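Local structure of ancestral congerin Con-anc (3AJZ) at residues R49-V60 with E72-A82. The protein probably acts as a galectin, a lectin that recognises beta-galactosides, and holds a galactose-glucose glycan in its carbohydrate pocket. Sequence-based numbering, arbitrary orientation. Where two conformers were deposited one is given.
Sequences RFSYGADQNTIV and EQRSKNFPFTA. With BGC (beta-D-glucopyranose), chain B; GAL (beta-D-galactopyranose), chain C.
Arg74 runs from its strand to Asp55 and is one of the residues of the glycan pocket. Its CB lies 3.8 Å from Ile59 O. Arg74 CG touches two methyls, Thr58 CG2 and Val60 CG2. CD comes up beside Asp55 OD1. NE then gives an almost straight bond to Asp55 OD1, at 2.9 Å and 178°. NH2 reaches the syn lone pair of Asp55 OD2, so the two groups meet side-on and nearly coplanar. Arg74 NH1 and NH2 also close end-on on Glu72 OE1. Val60 CG2 packs over one face of this guanidinium and also touches a face of that of Arg49. Arg49 NH2 takes the anti side of Asp55 OD2, which therefore accepts from both arginines.

The sugar lies beside this network. Arg49 NH2 donates to BGC O3, and NH1 donates to GAL O4 and O5. Glu72 OE2 accepts from BGC O3 at 2.6 Å and from GAL O6. Arg49 NE also makes a salt bridge with Asp47.

In the hairpin of strands 58-65 and 68-75, Ile59 and Ser75 form an antiparallel hydrogen-bonded pair. Farther on, Phe78 sets its ring edge against the face of Phe50, with planes at 84°. CG of Phe78 is anti to the backbone N (chi1 -160°), which puts Asn57 CA over one face of the ring, a CH-pi contact. Phe80 CD2 covers the opposite face.

Asp55, Glu72 and Asp47 probably offset the two guanidinium charges. Arg74 acts in the second shell: its bonds to Glu72, and those of Asp55 to Arg49, probably position both for the sugar hydroxyls.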
loop_
_atom_site.group_PDB
_atom_site.type_symbol
_atom_site.label_atom_id
_atom_site.label_comp_id
_atom_site.label_asym_id
_atom_site.label_seq_id
_atom_site.Cartn_x
_atom_site.Cartn_y
_atom_site.Cartn_z
ATOM N N ARG A 49 -10.990 13.350 14.024
ATOM C CA ARG A 49 -11.998 14.397 13.797
ATOM C C ARG A 49 -11.500 15.777 14.151
ATOM O O ARG A 49 -11.461 16.147 15.329
ATOM C CB ARG A 49 -13.289 14.083 14.577
ATOM C CG ARG A 49 -13.859 12.761 14.153
ATOM C CD ARG A 49 -15.162 12.462 14.878
ATOM N NE ARG A 49 -15.694 11.210 14.362
ATOM C CZ ARG A 49 -16.847 10.665 14.718
ATOM N NH1 ARG A 49 -17.215 9.516 14.165
ATOM N NH2 ARG A 49 -17.619 11.244 15.632
ATOM N N PHE A 50 -11.117 16.547 13.137
ATOM C CA PHE A 50 -10.864 17.971 13.349
ATOM C C PHE A 50 -12.156 18.641 13.760
ATOM O O PHE A 50 -12.232 19.357 14.763
ATOM C CB PHE A 50 -10.283 18.603 12.077
ATOM C CG PHE A 50 -8.958 18.004 11.681
ATOM C CD1 PHE A 50 -8.906 16.800 10.980
ATOM C CD2 PHE A 50 -7.759 18.588 12.096
ATOM C CE1 PHE A 50 -7.693 16.215 10.648
ATOM C CE2 PHE A 50 -6.531 17.981 11.753
ATOM C CZ PHE A 50 -6.511 16.812 11.063
ATOM N N SER A 51 -13.197 18.411 12.962
ATOM C CA SER A 51 -14.537 18.875 13.295
ATOM C C SER A 51 -15.533 18.010 12.579
ATOM O O SER A 51 -15.565 17.969 11.344
ATOM C CB SER A 51 -14.702 20.318 12.852
ATOM O OG SER A 51 -15.930 20.826 13.325
ATOM N N TYR A 52 -16.314 17.283 13.364
ATOM C CA TYR A 52 -17.332 16.417 12.809
ATOM C C TYR A 52 -18.325 16.127 13.912
ATOM O O TYR A 52 -17.944 15.733 15.014
ATOM C CB TYR A 52 -16.723 15.098 12.267
ATOM C CG TYR A 52 -17.763 14.114 11.762
ATOM C CD1 TYR A 52 -18.246 14.185 10.449
ATOM C CD2 TYR A 52 -18.279 13.156 12.618
ATOM C CE1 TYR A 52 -19.225 13.294 10.007
ATOM C CE2 TYR A 52 -19.256 12.275 12.204
ATOM C CZ TYR A 52 -19.703 12.343 10.884
ATOM O OH TYR A 52 -20.700 11.465 10.498
ATOM N N GLY A 53 -19.607 16.286 13.621
ATOM C CA GLY A 53 -20.613 16.009 14.664
ATOM C C GLY A 53 -20.389 16.909 15.867
ATOM O O GLY A 53 -20.132 18.090 15.712
ATOM N N ALA A 54 -20.417 16.335 17.065
ATOM C CA ALA A 54 -20.175 17.129 18.282
ATOM C C ALA A 54 -18.703 17.127 18.711
ATOM O O ALA A 54 -18.346 17.620 19.794
ATOM C CB ALA A 54 -21.093 16.664 19.427
ATOM N N ASP A 55 -17.850 16.593 17.835
ATOM C CA ASP A 55 -16.441 16.394 18.138
ATOM C C ASP A 55 -15.561 17.432 17.476
ATOM O O ASP A 55 -15.649 17.652 16.259
ATOM C CB ASP A 55 -15.974 15.007 17.673
ATOM C CG ASP A 55 -16.633 13.885 18.454
ATOM O OD1 ASP A 55 -16.498 13.872 19.701
ATOM O OD2 ASP A 55 -17.325 13.024 17.847
ATOM N N GLN A 56 -14.694 18.039 18.276
ATOM C CA GLN A 56 -13.637 18.899 17.757
ATOM C C GLN A 56 -12.310 18.370 18.272
ATOM O O GLN A 56 -12.165 18.056 19.472
ATOM C CB GLN A 56 -13.843 20.358 18.170
ATOM C CG GLN A 56 -14.813 21.132 17.285
ATOM C CD GLN A 56 -15.048 22.546 17.794
ATOM O OE1 GLN A 56 -14.098 23.292 18.057
ATOM N NE2 GLN A 56 -16.316 22.920 17.951
ATOM N N ASN A 57 -11.355 18.239 17.353
ATOM C CA ASN A 57 -10.015 17.750 17.673
ATOM C C ASN A 57 -10.067 16.547 18.605
ATOM O O ASN A 57 -9.463 16.521 19.674
ATOM C CB ASN A 57 -9.146 18.885 18.240
ATOM C CG ASN A 57 -9.089 20.078 17.309
ATOM O OD1 ASN A 57 -8.938 19.930 16.106
ATOM N ND2 ASN A 57 -9.245 21.267 17.864
ATOM N N THR A 58 -10.781 15.521 18.155
ATOM C CA THR A 58 -10.959 14.315 18.962
ATOM C C THR A 58 -10.723 13.097 18.085
ATOM O O THR A 58 -11.145 13.076 16.928
ATOM C CB THR A 58 -12.396 14.253 19.521
ATOM O OG1 THR A 58 -12.647 15.404 20.340
ATOM C CG2 THR A 58 -12.618 13.015 20.371
ATOM N N ILE A 59 -10.076 12.081 18.631
ATOM C CA ILE A 59 -10.002 10.807 17.923
ATOM C C ILE A 59 -11.172 9.990 18.410
ATOM O O ILE A 59 -11.343 9.790 19.621
ATOM C CB ILE A 59 -8.685 10.022 18.175
ATOM C CG1 ILE A 59 -7.489 10.908 17.828
ATOM C CG2 ILE A 59 -8.649 8.719 17.330
ATOM C CD1 ILE A 59 -6.155 10.197 18.036
ATOM N N VAL A 60 -11.969 9.485 17.467
ATOM C CA VAL A 60 -13.035 8.538 17.791
ATOM C C VAL A 60 -12.625 7.185 17.255
ATOM O O VAL A 60 -12.342 7.048 16.060
ATOM C CB VAL A 60 -14.367 9.001 17.184
ATOM C CG1 VAL A 60 -15.437 7.929 17.403
ATOM C CG2 VAL A 60 -14.757 10.353 17.815
ATOM N N GLU A 72 -18.278 3.431 20.635
ATOM C CA GLU A 72 -17.199 4.398 20.472
ATOM C C GLU A 72 -16.367 4.576 21.700
ATOM O O GLU A 72 -16.851 4.469 22.855
ATOM C CB GLU A 72 -17.777 5.757 20.081
ATOM C CG GLU A 72 -18.388 5.731 18.716
ATOM C CD GLU A 72 -19.086 7.034 18.316
ATOM O OE1 GLU A 72 -19.243 7.952 19.155
ATOM O OE2 GLU A 72 -19.480 7.141 17.134
ATOM N N GLN A 73 -15.090 4.828 21.447
ATOM C CA GLN A 73 -14.175 5.292 22.465
ATOM C C GLN A 73 -13.533 6.554 21.937
ATOM O O GLN A 73 -13.461 6.765 20.719
ATOM C CB GLN A 73 -13.114 4.235 22.761
ATOM C CG GLN A 73 -13.731 2.942 23.333
ATOM C CD GLN A 73 -12.739 1.932 23.884
ATOM O OE1 GLN A 73 -11.479 2.112 23.860
ATOM N NE2 GLN A 73 -13.316 0.831 24.407
ATOM N N ARG A 74 -13.123 7.425 22.840
ATOM C CA ARG A 74 -12.579 8.720 22.438
ATOM C C ARG A 74 -11.254 8.978 23.081
ATOM O O ARG A 74 -10.990 8.530 24.206
ATOM C CB ARG A 74 -13.543 9.864 22.758
ATOM C CG ARG A 74 -14.678 9.977 21.723
ATOM C CD ARG A 74 -15.769 11.009 22.081
ATOM N NE ARG A 74 -16.642 11.261 20.922
ATOM C CZ ARG A 74 -17.502 10.379 20.422
ATOM N NH1 ARG A 74 -17.664 9.193 20.993
ATOM N NH2 ARG A 74 -18.181 10.693 19.332
ATOM N N SER A 75 -10.412 9.708 22.358
ATOM C CA SER A 75 -9.201 10.298 22.922
ATOM C C SER A 75 -9.164 11.779 22.554
ATOM O O SER A 75 -9.483 12.159 21.433
ATOM C CB SER A 75 -7.966 9.591 22.382
ATOM O OG SER A 75 -6.772 10.212 22.890
ATOM N N LYS A 76 -8.765 12.623 23.497
ATOM C CA LYS A 76 -8.575 14.056 23.252
ATOM C C LYS A 76 -7.128 14.394 22.901
ATOM O O LYS A 76 -6.792 15.571 22.742
ATOM C CB LYS A 76 -8.996 14.876 24.480
ATOM C CG LYS A 76 -10.447 14.708 24.875
ATOM C CD LYS A 76 -11.283 15.873 24.413
ATOM C CE LYS A 76 -11.746 15.705 22.996
ATOM N NZ LYS A 76 -12.503 16.916 22.531
ATOM N N ASN A 77 -6.274 13.377 22.816
ATOM C CA ASN A 77 -4.916 13.577 22.303
ATOM C C ASN A 77 -5.003 13.678 20.800
ATOM O O ASN A 77 -5.355 12.713 20.137
ATOM C CB ASN A 77 -3.990 12.420 22.681
ATOM C CG ASN A 77 -3.551 12.487 24.112
ATOM O OD1 ASN A 77 -2.904 13.449 24.529
ATOM N ND2 ASN A 77 -3.920 11.484 24.888
ATOM N N PHE A 78 -4.671 14.837 20.255
ATOM C CA PHE A 78 -4.972 15.097 18.829
ATOM C C PHE A 78 -3.821 15.781 18.117
ATOM O O PHE A 78 -3.924 16.945 17.751
ATOM C CB PHE A 78 -6.250 15.921 18.700
ATOM C CG PHE A 78 -6.864 15.823 17.329
ATOM C CD1 PHE A 78 -6.719 16.855 16.384
ATOM C CD2 PHE A 78 -7.508 14.652 16.949
ATOM C CE1 PHE A 78 -7.281 16.733 15.093
ATOM C CE2 PHE A 78 -8.059 14.526 15.655
ATOM C CZ PHE A 78 -7.932 15.553 14.739
ATOM N N PRO A 79 -2.697 15.056 17.950
ATOM C CA PRO A 79 -1.507 15.667 17.342
ATOM C C PRO A 79 -1.515 15.658 15.820
ATOM O O PRO A 79 -0.646 15.033 15.174
ATOM C CB PRO A 79 -0.378 14.780 17.865
ATOM C CG PRO A 79 -1.017 13.391 17.934
ATOM C CD PRO A 79 -2.425 13.684 18.430
ATOM N N PHE A 80 -2.502 16.354 15.254
ATOM C CA PHE A 80 -2.663 16.434 13.800
ATOM C C PHE A 80 -3.022 17.850 13.405
ATOM O O PHE A 80 -3.643 18.576 14.184
ATOM C CB PHE A 80 -3.797 15.472 13.338
ATOM C CG PHE A 80 -3.574 14.070 13.768
ATOM C CD1 PHE A 80 -2.759 13.240 13.006
ATOM C CD2 PHE A 80 -4.111 13.570 14.967
ATOM C CE1 PHE A 80 -2.472 11.932 13.407
ATOM C CE2 PHE A 80 -3.816 12.252 15.367
ATOM C CZ PHE A 80 -3.006 11.451 14.581
ATOM N N THR A 81 -2.627 18.243 12.198
ATOM C CA THR A 81 -2.938 19.575 11.669
ATOM C C THR A 81 -3.397 19.447 10.208
ATOM O O THR A 81 -2.774 18.756 9.403
ATOM C CB THR A 81 -1.717 20.516 11.748
ATOM O OG1 THR A 81 -1.257 20.535 13.098
ATOM C CG2 THR A 81 -2.072 21.968 11.333
ATOM N N ALA A 82 -4.486 20.137 9.897
ATOM C CA ALA A 82 -4.987 20.171 8.525
ATOM C C ALA A 82 -3.905 20.706 7.585
ATOM O O ALA A 82 -3.223 21.704 7.909
ATOM C CB ALA A 82 -6.266 21.021 8.432
HETATM C C2 BGC B . -22.047 10.107 16.798
HETATM C C3 BGC B . -21.018 10.013 15.665
HETATM C C4 BGC B . -21.476 9.073 14.554
HETATM C C5 BGC B . -22.859 9.584 14.117
HETATM C C6 BGC B . -23.492 8.783 12.992
HETATM C C1 BGC B . -23.382 10.530 16.191
HETATM O O1 BGC B . -24.382 10.480 17.173
HETATM O O2 BGC B . -21.640 11.057 17.744
HETATM O O3 BGC B . -19.780 9.569 16.177
HETATM O O4 BGC B . -20.591 9.198 13.450
HETATM O O5 BGC B . -23.719 9.552 15.240
HETATM O O6 BGC B . -23.581 7.435 13.389
HETATM C C1 GAL C . -20.131 7.945 12.912
HETATM C C2 GAL C . -19.548 8.220 11.508
HETATM C C3 GAL C . -18.898 6.968 10.926
HETATM C C4 GAL C . -17.882 6.427 11.944
HETATM C C5 GAL C . -18.648 6.161 13.252
HETATM C C6 GAL C . -17.732 5.602 14.325
HETATM O O2 GAL C . -20.563 8.700 10.621
HETATM O O3 GAL C . -18.268 7.294 9.712
HETATM O O4 GAL C . -16.823 7.361 12.085
HETATM O O5 GAL C . -19.186 7.365 13.796
HETATM O O6 GAL C . -18.481 5.262 15.482
HETATM O O HOH W 1 -15.416 17.855 21.212
HETATM O O HOH W 2 -8.119 17.652 21.621
#